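Local atomic coordinates of uncharacterized protein (Leishmania infantum, PDB entry 4TYZ), a protein that is of unknown function but carries a C-terminal GRAM domain of the PH-like clan and may bind and transfer sterols. Residues A[35-40]-A[101-106]; A[41-46]-A[59-64]. One frame throughout, in Å; residues are numbered along the deposited sequence.

Interaction 1 of 2, residues A[35-40]-A[101-106]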
loop_
_atom_site.group_PDB
_atom_site.type_symbol
_atom_site.label_atom_id
_atom_site.label_comp_id
_atom_site.label_asym_id
_atom_site.label_seq_id
_atom_site.Cartn_x
_atom_site.Cartn_y
_atom_site.Cartn_z
ATOM N N GLY A 35 0.657 -5.453 7.892
ATOM C CA GLY A 35 1.057 -4.083 8.164
ATOM C C GLY A 35 0.021 -3.069 7.748
ATOM O O GLY A 35 -1.183 -3.349 7.759
ATOM N N TYR A 36 0.507 -1.888 7.392
ATOM C CA TYR A 36 -0.352 -0.759 7.082
ATOM C C TYR A 36 0.026 -0.165 5.755
ATOM O O TYR A 36 1.199 0.114 5.506
ATOM C CB TYR A 36 -0.234 0.328 8.146
ATOM C CG TYR A 36 -0.263 -0.173 9.568
ATOM C CD1 TYR A 36 -1.442 -0.625 10.139
ATOM C CD2 TYR A 36 0.894 -0.183 10.341
ATOM C CE1 TYR A 36 -1.465 -1.075 11.454
ATOM C CE2 TYR A 36 0.881 -0.630 11.649
ATOM C CZ TYR A 36 -0.298 -1.071 12.199
ATOM O OH TYR A 36 -0.300 -1.518 13.505
ATOM N N LEU A 37 -0.987 0.045 4.931
ATOM C CA LEU A 37 -0.869 0.816 3.701
ATOM C C LEU A 37 -1.171 2.272 4.024
ATOM O O LEU A 37 -2.194 2.559 4.638
ATOM C CB LEU A 37 -1.845 0.279 2.657
ATOM C CG LEU A 37 -1.716 0.925 1.289
ATOM C CD1 LEU A 37 -0.418 0.433 0.705
ATOM C CD2 LEU A 37 -2.907 0.550 0.402
ATOM N N PHE A 38 -0.268 3.176 3.645
ATOM C CA PHE A 38 -0.462 4.614 3.846
ATOM C C PHE A 38 -0.620 5.333 2.518
ATOM O O PHE A 38 0.158 5.113 1.593
ATOM C CB PHE A 38 0.725 5.234 4.584
ATOM C CG PHE A 38 1.037 4.589 5.904
ATOM C CD1 PHE A 38 0.402 5.009 7.059
ATOM C CD2 PHE A 38 1.989 3.583 5.993
ATOM C CE1 PHE A 38 0.714 4.440 8.282
ATOM C CE2 PHE A 38 2.296 3.007 7.209
ATOM C CZ PHE A 38 1.664 3.438 8.354
ATOM N N ILE A 39 -1.605 6.222 2.443
ATOM C CA ILE A 39 -1.834 7.015 1.247
ATOM C C ILE A 39 -1.587 8.487 1.577
ATOM O O ILE A 39 -2.201 9.038 2.491
ATOM C CB ILE A 39 -3.249 6.794 0.720
ATOM C CG1 ILE A 39 -3.378 5.337 0.251
ATOM C CG2 ILE A 39 -3.578 7.769 -0.396
ATOM C CD1 ILE A 39 -4.771 4.904 0.002
ATOM N N THR A 40 -0.646 9.093 0.862
ATOM C CA THR A 40 -0.363 10.506 1.011
ATOM C C THR A 40 -0.566 11.158 -0.356
ATOM O O THR A 40 -0.872 10.465 -1.334
ATOM C CB THR A 40 1.077 10.754 1.560
ATOM O OG1 THR A 40 2.034 10.663 0.493
ATOM C CG2 THR A 40 1.418 9.745 2.647
ATOM N N SER A 101 -10.183 2.561 -4.069
ATOM C CA SER A 101 -10.722 3.875 -4.404
ATOM C C SER A 101 -9.803 4.997 -3.950
ATOM O O SER A 101 -9.587 5.972 -4.679
ATOM C CB SER A 101 -12.106 4.051 -3.788
ATOM O OG SER A 101 -13.027 3.183 -4.424
ATOM N N ALA A 102 -9.258 4.865 -2.745
ATOM C CA ALA A 102 -8.368 5.894 -2.216
ATOM C C ALA A 102 -7.080 5.964 -3.046
ATOM O O ALA A 102 -6.586 7.053 -3.339
ATOM C CB ALA A 102 -8.065 5.630 -0.751
ATOM N N LEU A 103 -6.565 4.802 -3.449
ATOM C CA LEU A 103 -5.415 4.742 -4.355
ATOM C C LEU A 103 -5.700 5.434 -5.673
ATOM O O LEU A 103 -4.909 6.266 -6.108
ATOM C CB LEU A 103 -4.998 3.298 -4.641
ATOM C CG LEU A 103 -4.335 2.584 -3.482
ATOM C CD1 LEU A 103 -3.893 1.205 -3.918
ATOM C CD2 LEU A 103 -3.167 3.399 -3.024
ATOM N N MET A 104 -6.817 5.081 -6.314
ATOM C CA MET A 104 -7.191 5.700 -7.585
ATOM C C MET A 104 -7.226 7.208 -7.489
ATOM O O MET A 104 -6.758 7.908 -8.379
ATOM C CB MET A 104 -8.567 5.217 -8.061
ATOM C CG MET A 104 -8.633 3.812 -8.627
ATOM S SD MET A 104 -7.477 3.477 -9.974
ATOM C CE MET A 104 -6.245 2.604 -8.999
ATOM N N SER A 105 -7.788 7.712 -6.396
ATOM C CA SER A 105 -7.979 9.148 -6.248
ATOM C C SER A 105 -6.653 9.894 -6.288
ATOM O O SER A 105 -6.567 10.987 -6.846
ATOM C CB SER A 105 -8.718 9.459 -4.946
ATOM O OG SER A 105 -10.033 8.948 -4.988
ATOM N N GLN A 106 -5.612 9.304 -5.711
ATOM C CA GLN A 106 -4.321 9.983 -5.705
ATOM C C GLN A 106 -3.516 9.675 -6.948
ATOM O O GLN A 106 -2.837 10.545 -7.481
ATOM C CB GLN A 106 -3.513 9.615 -4.457
ATOM C CG GLN A 106 -4.133 10.102 -3.162
ATOM C CD GLN A 106 -4.622 11.530 -3.248
ATOM O OE1 GLN A 106 -3.853 12.453 -3.518
ATOM N NE2 GLN A 106 -5.912 11.718 -3.033
#
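Ile39 reaches from strand 35-39 into the flank of helix 101-106 and touches three of its residues with different branches. Its CG1 stands beside the backbone N, and the extended second torsion carries CD1 out to the helix, where it lies 3.5 Å from Ala102 CB, a tight methyl-to-methyl contact. The same CD1 comes within 3.7 Å of Leu103 CD2, the two side chains crossing at about a right angle. The other branch, CG2, meets the aliphatic part of Gln106, with Ile39 CG2 3.7 Å from Gln106 CG. Chi1 of -66° places Gln106 CG there, anti to the carbonyl carbon, and the bend at chi2 turns the amide end off that line; Gln106 CG also lies 3.8 Å from Thr40 O. Two residues earlier on the same strand, Leu37 adds a looser contact, its CD2 4.5 Å from Leu103 CD2. The axes of strand 35-39 and helix 101-106 approach to 9.7 Å at an angle of 31°, and the contact is buried and largely apolar. This is the PH-like arrangement in which a C-terminal helix packs against the curved sheet: Phe22 of strand 20-28 touches both Ile39 and Ala102, while Leu44 of strand 43-48 meets Leu37 and Leu103.

Interaction 2 of 2, residues A[41-46]-A[59-64]; sequences PHWLCF and YDEIKD
A first torsion of -64° sets CG of Tyr59 anti to its own carbonyl carbon, and the ring consequently lies along the backbone of 42-44; Leu44 has CG anti to the backbone N (chi1 177°), which puts its CD2 beside Ile62. The tyrosine ring meets main chain more than side chains. Its CE2 comes 3.3 Å from Trp43 N and CD2 3.3 Å from His42 C, both approached obliquely, while Leu44 N sits over one face and Pro41 O lies at the edge, near the ring plane. The phenol oxygen Tyr59 OH is 3.1 Å from Trp43 O and is hydrogen-bonded to the carbonyl of Thr40. At the other end of the residue, Tyr59 N donates to His42 O over 3.0 Å; the N-H...O angle is 158°, with the donor raised above the carbonyl plane. Tyrosine is thereby held through both its backbone and its hydroxyl. The apolar side is completed by Leu44, whose CB is 4.0 Å from Tyr59 CE1 and whose CD2 is 4.2 Å from Ile62 CD1, the leucine and isoleucine crossing at about a right angle. The 3-10 segment 59-61 links strand 54-58, which pairs with 43-48, to strand 62-67 at the far edge of the sheet. Helix 96-107 lies alongside, with Gln106 and Trp107 on Tyr59.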
loop_
_atom_site.group_PDB
_atom_site.type_symbol
_atom_site.label_atom_id
_atom_site.label_comp_id
_atom_site.label_asym_id
_atom_site.label_seq_id
_atom_site.Cartn_x
_atom_site.Cartn_y
_atom_site.Cartn_z
ATOM N N PRO A 41 -0.445 12.489 -0.438
ATOM C CA PRO A 41 -0.702 13.064 -1.763
ATOM C C PRO A 41 0.281 12.604 -2.854
ATOM O O PRO A 41 -0.119 12.520 -4.016
ATOM C CB PRO A 41 -0.574 14.574 -1.512
ATOM C CG PRO A 41 -0.942 14.742 -0.060
ATOM C CD PRO A 41 -0.366 13.518 0.618
ATOM N N HIS A 42 1.520 12.280 -2.493
ATOM C CA HIS A 42 2.521 11.911 -3.498
ATOM C C HIS A 42 3.020 10.472 -3.402
ATOM O O HIS A 42 3.687 10.001 -4.329
ATOM C CB HIS A 42 3.729 12.849 -3.412
ATOM C CG HIS A 42 3.405 14.268 -3.738
ATOM N ND1 HIS A 42 3.380 15.262 -2.783
ATOM C CD2 HIS A 42 3.065 14.855 -4.909
ATOM C CE1 HIS A 42 3.043 16.405 -3.357
ATOM N NE2 HIS A 42 2.848 16.187 -4.641
ATOM N N TRP A 43 2.696 9.785 -2.305
ATOM C CA TRP A 43 3.304 8.483 -2.014
ATOM C C TRP A 43 2.337 7.411 -1.583
ATOM O O TRP A 43 1.350 7.650 -0.887
ATOM C CB TRP A 43 4.380 8.620 -0.901
ATOM C CG TRP A 43 5.500 9.517 -1.306
ATOM C CD1 TRP A 43 5.523 10.881 -1.223
ATOM C CD2 TRP A 43 6.750 9.126 -1.886
ATOM N NE1 TRP A 43 6.716 11.368 -1.717
ATOM C CE2 TRP A 43 7.486 10.310 -2.130
ATOM C CE3 TRP A 43 7.322 7.892 -2.220
ATOM C CZ2 TRP A 43 8.772 10.297 -2.682
ATOM C CZ3 TRP A 43 8.597 7.875 -2.778
ATOM C CH2 TRP A 43 9.307 9.072 -3.006
ATOM N N LEU A 44 2.666 6.212 -2.031
ATOM C CA LEU A 44 2.032 4.996 -1.570
ATOM C C LEU A 44 3.050 4.267 -0.717
ATOM O O LEU A 44 4.123 3.918 -1.200
ATOM C CB LEU A 44 1.599 4.132 -2.750
ATOM C CG LEU A 44 1.007 2.817 -2.272
ATOM C CD1 LEU A 44 -0.201 3.109 -1.413
ATOM C CD2 LEU A 44 0.654 1.926 -3.457
ATOM N N CYS A 45 2.730 4.056 0.557
ATOM C CA CYS A 45 3.705 3.472 1.485
ATOM C C CYS A 45 3.137 2.282 2.227
ATOM O O CYS A 45 1.932 2.183 2.433
ATOM C CB CYS A 45 4.168 4.497 2.524
ATOM S SG CYS A 45 4.694 6.061 1.807
ATOM N N PHE A 46 4.028 1.402 2.653
ATOM C CA PHE A 46 3.636 0.272 3.487
ATOM C C PHE A 46 4.659 0.084 4.585
ATOM O O PHE A 46 5.854 0.137 4.316
ATOM C CB PHE A 46 3.517 -1.014 2.658
ATOM C CG PHE A 46 3.201 -2.229 3.486
ATOM C CD1 PHE A 46 1.886 -2.602 3.707
ATOM C CD2 PHE A 46 4.219 -2.979 4.061
ATOM C CE1 PHE A 46 1.587 -3.718 4.490
ATOM C CE2 PHE A 46 3.938 -4.087 4.849
ATOM C CZ PHE A 46 2.619 -4.470 5.055
ATOM N N TYR A 59 3.529 8.088 -6.696
ATOM C CA TYR A 59 2.532 7.771 -7.716
ATOM C C TYR A 59 3.087 7.920 -9.132
ATOM O O TYR A 59 2.637 7.213 -10.042
ATOM C CB TYR A 59 1.273 8.633 -7.557
ATOM C CG TYR A 59 0.584 8.333 -6.261
ATOM C CD1 TYR A 59 -0.016 7.101 -6.043
ATOM C CD2 TYR A 59 0.573 9.272 -5.234
ATOM C CE1 TYR A 59 -0.612 6.816 -4.814
ATOM C CE2 TYR A 59 -0.027 9.001 -4.027
ATOM C CZ TYR A 59 -0.613 7.776 -3.825
ATOM O OH TYR A 59 -1.212 7.517 -2.613
ATOM N N ASP A 60 4.083 8.791 -9.327
ATOM C CA ASP A 60 4.622 8.957 -10.676
ATOM C C ASP A 60 5.572 7.814 -11.056
ATOM O O ASP A 60 6.105 7.788 -12.167
ATOM C CB ASP A 60 5.279 10.359 -10.867
ATOM C CG ASP A 60 6.574 10.589 -10.062
ATOM O OD1 ASP A 60 7.089 9.686 -9.379
ATOM O OD2 ASP A 60 7.113 11.731 -10.159
ATOM N N GLU A 61 5.735 6.851 -10.149
ATOM C CA GLU A 61 6.508 5.637 -10.396
ATOM C C GLU A 61 5.601 4.430 -10.661
ATOM O O GLU A 61 6.084 3.345 -10.981
ATOM C CB GLU A 61 7.420 5.335 -9.199
ATOM C CG GLU A 61 8.487 6.401 -8.978
ATOM C CD GLU A 61 9.412 6.094 -7.803
ATOM O OE1 GLU A 61 10.645 6.082 -8.011
ATOM O OE2 GLU A 61 8.923 5.899 -6.666
ATOM N N ILE A 62 4.298 4.630 -10.515
ATOM C CA ILE A 62 3.330 3.534 -10.625
ATOM C C ILE A 62 2.739 3.498 -12.029
ATOM O O ILE A 62 2.181 4.484 -12.500
ATOM C CB ILE A 62 2.206 3.671 -9.586
ATOM C CG1 ILE A 62 2.781 3.474 -8.178
ATOM C CG2 ILE A 62 1.085 2.652 -9.855
ATOM C CD1 ILE A 62 1.779 3.713 -7.071
ATOM N N LYS A 63 2.881 2.353 -12.690
ATOM C CA LYS A 63 2.390 2.180 -14.053
ATOM C C LYS A 63 0.933 1.722 -14.100
ATOM O O LYS A 63 0.167 2.124 -14.985
ATOM C CB LYS A 63 3.280 1.172 -14.797
ATOM C CG LYS A 63 2.836 0.844 -16.225
ATOM C CD LYS A 63 3.788 -0.169 -16.844
ATOM C CE LYS A 63 3.493 -0.378 -18.320
ATOM N NZ LYS A 63 4.523 -1.235 -18.969
ATOM N N ASP A 64 0.546 0.876 -13.150
ATOM C CA ASP A 64 -0.806 0.314 -13.142
ATOM C C ASP A 64 -1.144 -0.186 -11.756
ATOM O O ASP A 64 -0.265 -0.507 -10.970
ATOM C CB ASP A 64 -0.937 -0.818 -14.177
ATOM C CG ASP A 64 -2.375 -1.093 -14.579
ATOM O OD1 ASP A 64 -3.276 -0.317 -14.184
ATOM O OD2 ASP A 64 -2.605 -2.080 -15.322
#

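The two interactions have centres about 9 Å apart and lie in the same sheet-and-helix core region, interaction 1 buried and interaction 2 partly so. Along the chain, interaction 2 is nested within the loop closed by interaction 1, since 41-46 follows directly on 35-40 and 59-64 precedes 101-106. Strands 31-39 and 43-48 are antiparallel neighbours, joined by Phe38 N to Cys45 O at 2.7 Å, probably a hydrogen bond. Tyr59 also links the contacts, its OH packing 3.3 Å from Ile39 CG2. In this GRAM domain interaction 1 sets the C-terminal helix on the sheet, and interaction 2 joins strand 43-48 to the turn through which the chain passes between the sheet's outermost strands.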